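PDB 3EW7: Lmo0794 protein from Listeria monocytogenes, which is of uncertain function but probably binds NAD(P) as a Rossmann-fold protein of the short-chain dehydrogenase type, possibly acting as an oxidoreductase. Local coordinates for residues 3-8 with 14-19; 21-26 with 198-203; 81-86 with 139-144. The protein carries 3 engineered substitutions. All coordinates share one frame; numbering follows the deposited sequence.

Contact 1: residues 3-8 with 14-19; sequences IGIIGA and SRILEE
I5 and A8 meet I16 and L17 in a buried apolar contact between the first strand and first helix of the Rossmann fold. Segment 3-8 lies on strand 2-6 and segment 14-19 on helix 11-22; together with strand 26-31 they make the opening beta-alpha-beta unit. The chain leaves the strand through a type II beta turn from I5 to A8. G7 takes its third position with phi 90° and psi 30°, backbone angles that suit glycine, and begins the family's GxxGxxG sequence, the loop that in relatives wraps the cofactor pyrophosphate and probably does so here.

The two segments bury 235 Å² between them, and the evidence for apolar packing is in the side chains. I5 points toward the helix and lays CD1 against the L17 backbone, with 3.9 Å from I5 CD1 to L17 CA. The two side chains cross at about a right angle; I5 CD1 lies nearest the CA and CB of L17, with the L17 CD1 methyl a little further off. L17 carries CG anti to its backbone N (chi1 176°), which sends its isobutyl group toward the turn and lets one methyl reach A8. I16 comes from the neighbouring helix position to the inner part of I5, its CG2 4.3 Å from I5 CG1. Strand 26-31 continues the same core, V27 touching both I5 and L17. Where the glycine-rich loop brings the backbones together, A8 and S14 have CA atoms 4.8 Å apart, and at this turn end the apolar seam closes with A8 CB 3.9 Å from L17 CD1.

Contact 2: residues 21-26 with 198-203; sequences KNRGHE and IERPNH
R23 lies side-on to E199, presenting two nitrogens to one carboxylate oxygen where the ends of helices 11-22 and 187-199 approach at the surface. R23, E199 and R200 make a salt-bridge network there. R23 NE and R23 NH2 donate to E199 OE1 over 3.2 and 3.0 Å. That oxygen lies near the guanidinium plane, but the arginine reaches it from above the carboxylate plane, both nitrogens on one face, and the two planes are 51° apart. This is therefore not the flat pairing in which each oxygen takes one nitrogen. The R23 chain, bent at chi2 and chi3, carries its guanidinium across to the glutamate.

H25 brings its CE1 edge to the other oxygen, E199 OE2, with ring and carboxylate planes turned 60° apart. From its own segment R200 folds back over E199: R200 NH2 forms a salt bridge with E199 OE1 at 2.7 Å, while E199 CB lies over one face of the R200 guanidinium, toward its rim.

R23 NH2 also bridges to D196, and R23 NH1 to E19, so the arginine joins acids of both helices. R23 NH2 and R200 NH2 are 4.0 Å apart; E199, with D196, probably offsets this closeness, and the arginines in turn would favour its ionised form.

Contact 3: residues 81-86 with 139-144; sequences TSLDHL and EHLKSH. Engineered in segment 139-144: K142 (natural residue Arg).
H140 sets the ND1 edge of its ring against the carboxylate of D84, the two flat groups nearly coplanar at 13°. H140 ND1 donates to D84 OD1 over 2.6 Å in an almost straight bond, with an N-H...O angle of 178°. The oxygen lies in the ring plane and is approached on its syn lone pair, the side of the second carboxylate oxygen. D84 OD2 is consequently also near, 3.2 Å from H140 ND1, and the carboxylate faces the ND1-CE1 side of the ring. The CB of H140 points toward helix 79-90, whereas that of D84 does not point across, and it is the end of the aspartate that comes nearer.

The pair joins helix 79-90 to helix 131-142 of the Rossmann fold, D84 and H140 having CA atoms 7.5 Å apart. Beneath it is an apolar layer: L83 CD2 touches L141 CD1 at 4.2 Å, their side chains crossing at about a right angle. L141 also rests on W150 and Y152 of strand 150-154, and L83 on L98 of strand 97-101, so this layer links the helix pair to the parallel sheet.

One turn beyond H140, the H144 ring turns back so that H144 ND1 donates to H140 O over 3.2 Å. H140 is thus held at both ends, its ring by D84 of helix 79-90 and its carbonyl by H144 of its own segment. The His-carboxylate hydrogen bond fixes the ND1 edge of the ring toward D84; the nearby negative charge would probably raise the histidine's affinity for a second proton.

How the contacts relate
Contacts 1 and 2 adjoin, with centres about 11 Å apart, and share helix 11-22: contact 1 closes before contact 2 opens at the end of that helix. They touch through I3, whose N probably hydrogen-bonds to E26 O and whose CD1 packs against H25 and I198. Contact 3 lies on the other side of the chain's centre, its own centre about 21 Å from that of contact 1 and about 24 Å from that of contact 2; its sequence falls between the two halves of contact 2. I6 packing on L86 links contacts 1 and 3. Contact 1 thus sets a helix on the seven-stranded parallel sheet near the glycine-rich turn that probably binds the nucleotide, while contacts 2 and 3 each join two helices.

Contact 1: residues 3-8 with 14-19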
loop_
_atom_site.group_PDB
_atom_site.type_symbol
_atom_site.label_atom_id
_atom_site.label_comp_id
_atom_site.label_asym_id
_atom_site.label_seq_id
_atom_site.Cartn_x
_atom_site.Cartn_y
_atom_site.Cartn_z
ATOM N N ILE A 3 -6.083 -9.842 -1.419
ATOM C CA ILE A 3 -5.258 -8.664 -1.188
ATOM C C ILE A 3 -4.581 -8.133 -2.452
ATOM O O ILE A 3 -3.800 -8.836 -3.088
ATOM C CB ILE A 3 -4.172 -8.973 -0.145
ATOM C CG1 ILE A 3 -4.832 -9.392 1.172
ATOM C CG2 ILE A 3 -3.300 -7.756 0.074
ATOM C CD1 ILE A 3 -3.872 -9.888 2.246
ATOM N N GLY A 4 -4.886 -6.887 -2.803
ATOM C CA GLY A 4 -4.287 -6.268 -3.975
ATOM C C GLY A 4 -3.170 -5.323 -3.571
ATOM O O GLY A 4 -3.351 -4.495 -2.682
ATOM N N ILE A 5 -2.012 -5.436 -4.216
ATOM C CA ILE A 5 -0.886 -4.579 -3.871
ATOM C C ILE A 5 -0.427 -3.617 -4.965
ATOM O O ILE A 5 0.092 -4.026 -6.004
ATOM C CB ILE A 5 0.343 -5.409 -3.418
ATOM C CG1 ILE A 5 -0.013 -6.274 -2.208
ATOM C CG2 ILE A 5 1.491 -4.481 -3.047
ATOM C CD1 ILE A 5 -0.089 -7.759 -2.510
ATOM N N ILE A 6 -0.618 -2.329 -4.711
ATOM C CA ILE A 6 -0.191 -1.290 -5.632
ATOM C C ILE A 6 1.278 -1.018 -5.319
ATOM O O ILE A 6 1.631 -0.722 -4.173
ATOM C CB ILE A 6 -0.993 0.003 -5.419
ATOM C CG1 ILE A 6 -2.469 -0.254 -5.733
ATOM C CG2 ILE A 6 -0.436 1.114 -6.295
ATOM C CD1 ILE A 6 -3.406 0.824 -5.230
ATOM N N GLY A 7 2.122 -1.126 -6.342
ATOM C CA GLY A 7 3.546 -0.904 -6.167
ATOM C C GLY A 7 4.243 -2.198 -5.802
ATOM O O GLY A 7 5.271 -2.191 -5.117
ATOM N N ALA A 8 3.687 -3.311 -6.278
ATOM C CA ALA A 8 4.212 -4.637 -5.985
ATOM C C ALA A 8 5.578 -4.944 -6.571
ATOM O O ALA A 8 6.000 -6.101 -6.585
ATOM C CB ALA A 8 3.210 -5.688 -6.434
ATOM N N SER A 14 7.181 -5.106 -2.648
ATOM C CA SER A 14 7.681 -6.391 -3.101
ATOM C C SER A 14 7.594 -7.466 -2.008
ATOM O O SER A 14 7.190 -8.613 -2.271
ATOM C CB SER A 14 9.123 -6.225 -3.569
ATOM O OG SER A 14 9.442 -7.192 -4.546
ATOM N N ARG A 15 7.974 -7.100 -0.787
ATOM C CA ARG A 15 7.938 -8.046 0.320
ATOM C C ARG A 15 6.509 -8.183 0.787
ATOM O O ARG A 15 6.021 -9.291 0.978
ATOM C CB ARG A 15 8.785 -7.570 1.506
ATOM C CG ARG A 15 9.865 -6.558 1.174
ATOM C CD ARG A 15 11.189 -7.186 0.752
ATOM N NE ARG A 15 11.194 -8.644 0.860
ATOM C CZ ARG A 15 11.183 -9.472 -0.183
ATOM N NH1 ARG A 15 11.167 -8.990 -1.424
ATOM N NH2 ARG A 15 11.195 -10.784 0.020
ATOM N N ILE A 16 5.842 -7.051 0.983
ATOM C CA ILE A 16 4.466 -7.087 1.426
ATOM C C ILE A 16 3.742 -8.148 0.617
ATOM O O ILE A 16 2.941 -8.917 1.145
ATOM C CB ILE A 16 3.790 -5.731 1.246
ATOM C CG1 ILE A 16 4.394 -4.739 2.248
ATOM C CG2 ILE A 16 2.289 -5.866 1.442
ATOM C CD1 ILE A 16 3.696 -3.395 2.308
ATOM N N LEU A 17 4.062 -8.222 -0.665
ATOM C CA LEU A 17 3.432 -9.208 -1.520
ATOM C C LEU A 17 3.882 -10.604 -1.153
ATOM O O LEU A 17 3.045 -11.491 -0.976
ATOM C CB LEU A 17 3.736 -8.924 -2.993
ATOM C CG LEU A 17 3.179 -9.970 -3.967
ATOM C CD1 LEU A 17 2.674 -9.323 -5.252
ATOM C CD2 LEU A 17 4.268 -11.004 -4.247
ATOM N N GLU A 18 5.194 -10.812 -1.046
ATOM C CA GLU A 18 5.717 -12.135 -0.680
ATOM C C GLU A 18 5.078 -12.631 0.611
ATOM O O GLU A 18 4.460 -13.692 0.635
ATOM C CB GLU A 18 7.246 -12.106 -0.509
ATOM C CG GLU A 18 8.037 -12.193 -1.816
ATOM C CD GLU A 18 7.581 -13.351 -2.705
ATOM O OE1 GLU A 18 7.503 -14.502 -2.209
ATOM O OE2 GLU A 18 7.301 -13.106 -3.904
ATOM N N GLU A 19 5.241 -11.842 1.672
ATOM C CA GLU A 19 4.691 -12.132 2.998
ATOM C C GLU A 19 3.212 -12.488 2.893
ATOM O O GLU A 19 2.737 -13.421 3.547
ATOM C CB GLU A 19 4.864 -10.907 3.907
ATOM C CG GLU A 19 4.419 -11.101 5.346
ATOM C CD GLU A 19 5.220 -12.170 6.060
ATOM O OE1 GLU A 19 6.433 -12.264 5.788
ATOM O OE2 GLU A 19 4.649 -12.902 6.894
#

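Contact 2: residues 21-26 with 198-203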
loop_
_atom_site.group_PDB
_atom_site.type_symbol
_atom_site.label_atom_id
_atom_site.label_comp_id
_atom_site.label_asym_id
_atom_site.label_seq_id
_atom_site.Cartn_x
_atom_site.Cartn_y
_atom_site.Cartn_z
ATOM N N LYS A 21 1.479 -13.605 0.121
ATOM C CA LYS A 21 1.368 -14.871 -0.599
ATOM C C LYS A 21 1.736 -16.032 0.319
ATOM O O LYS A 21 1.044 -17.055 0.364
ATOM C CB LYS A 21 2.317 -14.856 -1.802
ATOM C CG LYS A 21 2.333 -16.130 -2.646
ATOM C CD LYS A 21 3.733 -16.356 -3.249
ATOM C CE LYS A 21 3.797 -17.554 -4.208
ATOM N NZ LYS A 21 3.678 -17.148 -5.650
ATOM N N ASN A 22 2.832 -15.858 1.051
ATOM C CA ASN A 22 3.329 -16.880 1.957
ATOM C C ASN A 22 2.364 -17.155 3.089
ATOM O O ASN A 22 2.326 -18.268 3.609
ATOM C CB ASN A 22 4.701 -16.494 2.520
ATOM C CG ASN A 22 5.783 -16.467 1.453
ATOM O OD1 ASN A 22 5.750 -17.246 0.495
ATOM N ND2 ASN A 22 6.753 -15.579 1.620
ATOM N N ARG A 23 1.592 -16.151 3.496
ATOM C CA ARG A 23 0.638 -16.387 4.567
ATOM C C ARG A 23 -0.648 -17.008 4.019
ATOM O O ARG A 23 -1.647 -17.129 4.728
ATOM C CB ARG A 23 0.388 -15.102 5.363
ATOM C CG ARG A 23 1.235 -15.078 6.614
ATOM C CD ARG A 23 1.846 -13.740 6.952
ATOM N NE ARG A 23 1.139 -13.085 8.047
ATOM C CZ ARG A 23 1.717 -12.348 8.993
ATOM N NH1 ARG A 23 3.032 -12.159 9.002
ATOM N NH2 ARG A 23 0.967 -11.778 9.924
ATOM N N GLY A 24 -0.595 -17.411 2.749
ATOM C CA GLY A 24 -1.711 -18.086 2.111
ATOM C C GLY A 24 -2.829 -17.296 1.473
ATOM O O GLY A 24 -3.901 -17.857 1.217
ATOM N N HIS A 25 -2.598 -16.017 1.185
ATOM C CA HIS A 25 -3.634 -15.173 0.583
ATOM C C HIS A 25 -3.608 -15.088 -0.940
ATOM O O HIS A 25 -2.574 -15.343 -1.554
ATOM C CB HIS A 25 -3.536 -13.759 1.142
ATOM C CG HIS A 25 -3.787 -13.681 2.608
ATOM N ND1 HIS A 25 -2.774 -13.603 3.536
ATOM C CD2 HIS A 25 -4.943 -13.701 3.310
ATOM C CE1 HIS A 25 -3.296 -13.575 4.749
ATOM N NE2 HIS A 25 -4.612 -13.632 4.639
ATOM N N GLU A 26 -4.748 -14.740 -1.542
ATOM C CA GLU A 26 -4.827 -14.578 -2.991
ATOM C C GLU A 26 -4.363 -13.154 -3.264
ATOM O O GLU A 26 -5.110 -12.193 -3.065
ATOM C CB GLU A 26 -6.256 -14.749 -3.497
ATOM C CG GLU A 26 -6.830 -16.134 -3.326
ATOM C CD GLU A 26 -8.273 -16.222 -3.809
ATOM O OE1 GLU A 26 -8.955 -17.222 -3.485
ATOM O OE2 GLU A 26 -8.724 -15.289 -4.519
ATOM N N ILE A 198 -3.360 -6.527 8.793
ATOM C CA ILE A 198 -4.364 -6.926 7.815
ATOM C C ILE A 198 -5.210 -8.107 8.335
ATOM O O ILE A 198 -6.453 -8.157 8.157
ATOM C CB ILE A 198 -3.685 -7.329 6.517
ATOM C CG1 ILE A 198 -3.155 -6.107 5.783
ATOM C CG2 ILE A 198 -4.631 -8.102 5.652
ATOM C CD1 ILE A 198 -2.462 -6.390 4.473
ATOM N N GLU A 199 -4.544 -9.046 8.999
ATOM C CA GLU A 199 -5.189 -10.234 9.568
ATOM C C GLU A 199 -5.863 -9.969 10.941
ATOM O O GLU A 199 -6.920 -10.531 11.284
ATOM C CB GLU A 199 -4.110 -11.328 9.684
ATOM C CG GLU A 199 -3.425 -11.779 8.362
ATOM C CD GLU A 199 -2.462 -12.976 8.530
ATOM O OE1 GLU A 199 -1.688 -13.036 9.506
ATOM O OE2 GLU A 199 -2.438 -13.857 7.653
ATOM N N ARG A 200 -5.244 -9.088 11.713
ATOM C CA ARG A 200 -5.772 -8.743 13.017
ATOM C C ARG A 200 -5.756 -7.243 13.244
ATOM O O ARG A 200 -4.958 -6.713 14.018
ATOM C CB ARG A 200 -4.983 -9.473 14.103
ATOM C CG ARG A 200 -5.234 -10.982 14.170
ATOM C CD ARG A 200 -4.053 -11.741 14.778
ATOM N NE ARG A 200 -3.480 -12.664 13.798
ATOM C CZ ARG A 200 -2.388 -12.426 13.075
ATOM N NH1 ARG A 200 -1.718 -11.287 13.214
ATOM N NH2 ARG A 200 -1.969 -13.334 12.202
ATOM N N PRO A 201 -6.721 -6.534 12.588
ATOM C CA PRO A 201 -6.879 -5.080 12.671
ATOM C C PRO A 201 -6.814 -4.502 14.079
ATOM O O PRO A 201 -7.513 -4.952 14.989
ATOM C CB PRO A 201 -8.244 -4.853 12.041
ATOM C CG PRO A 201 -8.344 -5.955 11.058
ATOM C CD PRO A 201 -7.839 -7.127 11.835
ATOM N N ASN A 202 -5.971 -3.494 14.251
ATOM C CA ASN A 202 -5.834 -2.827 15.539
ATOM C C ASN A 202 -5.791 -1.340 15.292
ATOM O O ASN A 202 -5.794 -0.538 16.225
ATOM C CB ASN A 202 -4.545 -3.251 16.248
ATOM C CG ASN A 202 -4.793 -4.234 17.381
ATOM O OD1 ASN A 202 -3.984 -4.332 18.306
ATOM N ND2 ASN A 202 -5.905 -4.973 17.312
ATOM N N HIS A 203 -5.757 -0.969 14.020
ATOM C CA HIS A 203 -5.683 0.430 13.655
ATOM C C HIS A 203 -6.593 0.771 12.496
ATOM O O HIS A 203 -6.154 1.346 11.498
ATOM C CB HIS A 203 -4.236 0.777 13.329
ATOM C CG HIS A 203 -3.282 0.362 14.401
ATOM N ND1 HIS A 203 -2.982 1.164 15.485
ATOM C CD2 HIS A 203 -2.630 -0.805 14.603
ATOM C CE1 HIS A 203 -2.185 0.504 16.308
ATOM N NE2 HIS A 203 -1.957 -0.691 15.797
#

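Contact 3: residues 81-86 with 139-144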
loop_
_atom_site.group_PDB
_atom_site.type_symbol
_atom_site.label_atom_id
_atom_site.label_comp_id
_atom_site.label_asym_id
_atom_site.label_seq_id
_atom_site.Cartn_x
_atom_site.Cartn_y
_atom_site.Cartn_z
ATOM N N THR A 81 -1.237 13.295 -4.599
ATOM C CA THR A 81 -2.213 13.327 -5.673
ATOM C C THR A 81 -2.893 11.987 -5.982
ATOM O O THR A 81 -4.115 11.939 -6.155
ATOM C CB THR A 81 -1.565 13.936 -6.941
ATOM O OG1 THR A 81 -1.912 15.325 -7.021
ATOM C CG2 THR A 81 -2.035 13.247 -8.182
ATOM N N SER A 82 -2.110 10.914 -6.049
ATOM C CA SER A 82 -2.657 9.587 -6.330
ATOM C C SER A 82 -3.539 9.094 -5.190
ATOM O O SER A 82 -4.540 8.416 -5.414
ATOM C CB SER A 82 -1.527 8.584 -6.571
ATOM O OG SER A 82 -0.583 8.619 -5.518
ATOM N N LEU A 83 -3.167 9.423 -3.961
ATOM C CA LEU A 83 -3.971 8.997 -2.834
ATOM C C LEU A 83 -5.305 9.724 -2.908
ATOM O O LEU A 83 -6.358 9.137 -2.650
ATOM C CB LEU A 83 -3.268 9.306 -1.507
ATOM C CG LEU A 83 -4.056 8.950 -0.235
ATOM C CD1 LEU A 83 -4.543 7.502 -0.307
ATOM C CD2 LEU A 83 -3.180 9.168 0.993
ATOM N N ASP A 84 -5.263 11.003 -3.269
ATOM C CA ASP A 84 -6.489 11.774 -3.375
ATOM C C ASP A 84 -7.441 11.050 -4.314
ATOM O O ASP A 84 -8.635 10.947 -4.026
ATOM C CB ASP A 84 -6.208 13.189 -3.879
ATOM C CG ASP A 84 -5.676 14.112 -2.783
ATOM O OD1 ASP A 84 -5.664 13.723 -1.594
ATOM O OD2 ASP A 84 -5.270 15.248 -3.112
ATOM N N HIS A 85 -6.915 10.530 -5.424
ATOM C CA HIS A 85 -7.741 9.804 -6.378
ATOM C C HIS A 85 -8.425 8.608 -5.716
ATOM O O HIS A 85 -9.629 8.411 -5.867
ATOM C CB HIS A 85 -6.906 9.312 -7.558
ATOM C CG HIS A 85 -7.641 8.367 -8.460
ATOM N ND1 HIS A 85 -8.718 8.755 -9.229
ATOM C CD2 HIS A 85 -7.474 7.043 -8.692
ATOM C CE1 HIS A 85 -9.184 7.708 -9.891
ATOM N NE2 HIS A 85 -8.447 6.657 -9.582
ATOM N N LEU A 86 -7.652 7.810 -4.985
ATOM C CA LEU A 86 -8.198 6.639 -4.314
ATOM C C LEU A 86 -9.243 7.032 -3.283
ATOM O O LEU A 86 -10.256 6.349 -3.126
ATOM C CB LEU A 86 -7.077 5.834 -3.644
ATOM C CG LEU A 86 -6.078 5.172 -4.602
ATOM C CD1 LEU A 86 -5.025 4.406 -3.821
ATOM C CD2 LEU A 86 -6.821 4.227 -5.535
ATOM N N GLU A 139 -3.440 14.702 6.317
ATOM C CA GLU A 139 -4.367 15.809 6.502
ATOM C C GLU A 139 -5.581 15.542 5.642
ATOM O O GLU A 139 -6.711 15.816 6.052
ATOM C CB GLU A 139 -3.736 17.130 6.070
ATOM C CG GLU A 139 -2.917 17.836 7.139
ATOM C CD GLU A 139 -1.810 18.723 6.547
ATOM O OE1 GLU A 139 -2.044 19.335 5.472
ATOM O OE2 GLU A 139 -0.715 18.812 7.158
ATOM N N HIS A 140 -5.334 15.011 4.443
ATOM C CA HIS A 140 -6.403 14.700 3.497
ATOM C C HIS A 140 -7.196 13.499 3.960
ATOM O O HIS A 140 -8.408 13.431 3.760
ATOM C CB HIS A 140 -5.844 14.431 2.098
ATOM C CG HIS A 140 -5.390 15.664 1.381
ATOM N ND1 HIS A 140 -5.250 15.717 0.010
ATOM C CD2 HIS A 140 -5.049 16.891 1.842
ATOM C CE1 HIS A 140 -4.848 16.926 -0.341
ATOM N NE2 HIS A 140 -4.718 17.657 0.752
ATOM N N LEU A 141 -6.513 12.541 4.571
ATOM C CA LEU A 141 -7.197 11.369 5.071
ATOM C C LEU A 141 -8.124 11.785 6.201
ATOM O O LEU A 141 -9.265 11.348 6.263
ATOM C CB LEU A 141 -6.190 10.333 5.548
ATOM C CG LEU A 141 -5.587 9.533 4.393
ATOM C CD1 LEU A 141 -4.464 8.644 4.909
ATOM C CD2 LEU A 141 -6.675 8.702 3.730
ATOM N N LYS A 142 -7.642 12.648 7.087
ATOM C CA LYS A 142 -8.469 13.103 8.198
ATOM C C LYS A 142 -9.702 13.877 7.739
ATOM O O LYS A 142 -10.685 13.983 8.478
ATOM C CB LYS A 142 -7.646 13.960 9.164
ATOM C CG LYS A 142 -7.117 13.170 10.354
ATOM C CD LYS A 142 -5.596 13.213 10.454
ATOM C CE LYS A 142 -5.045 11.842 10.844
ATOM N NZ LYS A 142 -3.619 11.881 11.284
ATOM N N SER A 143 -9.660 14.411 6.522
ATOM C CA SER A 143 -10.790 15.162 5.999
ATOM C C SER A 143 -11.903 14.196 5.645
ATOM O O SER A 143 -13.048 14.593 5.451
ATOM C CB SER A 143 -10.377 15.954 4.767
ATOM O OG SER A 143 -9.299 16.809 5.083
ATOM N N HIS A 144 -11.547 12.923 5.556
ATOM C CA HIS A 144 -12.508 11.881 5.252
ATOM C C HIS A 144 -12.395 10.781 6.307
ATOM O O HIS A 144 -12.604 9.601 6.026
ATOM C CB HIS A 144 -12.253 11.311 3.860
ATOM C CG HIS A 144 -12.322 12.331 2.772
ATOM N ND1 HIS A 144 -11.364 13.306 2.604
ATOM C CD2 HIS A 144 -13.242 12.539 1.798
ATOM C CE1 HIS A 144 -11.686 14.070 1.573
ATOM N NE2 HIS A 144 -12.823 13.624 1.067
#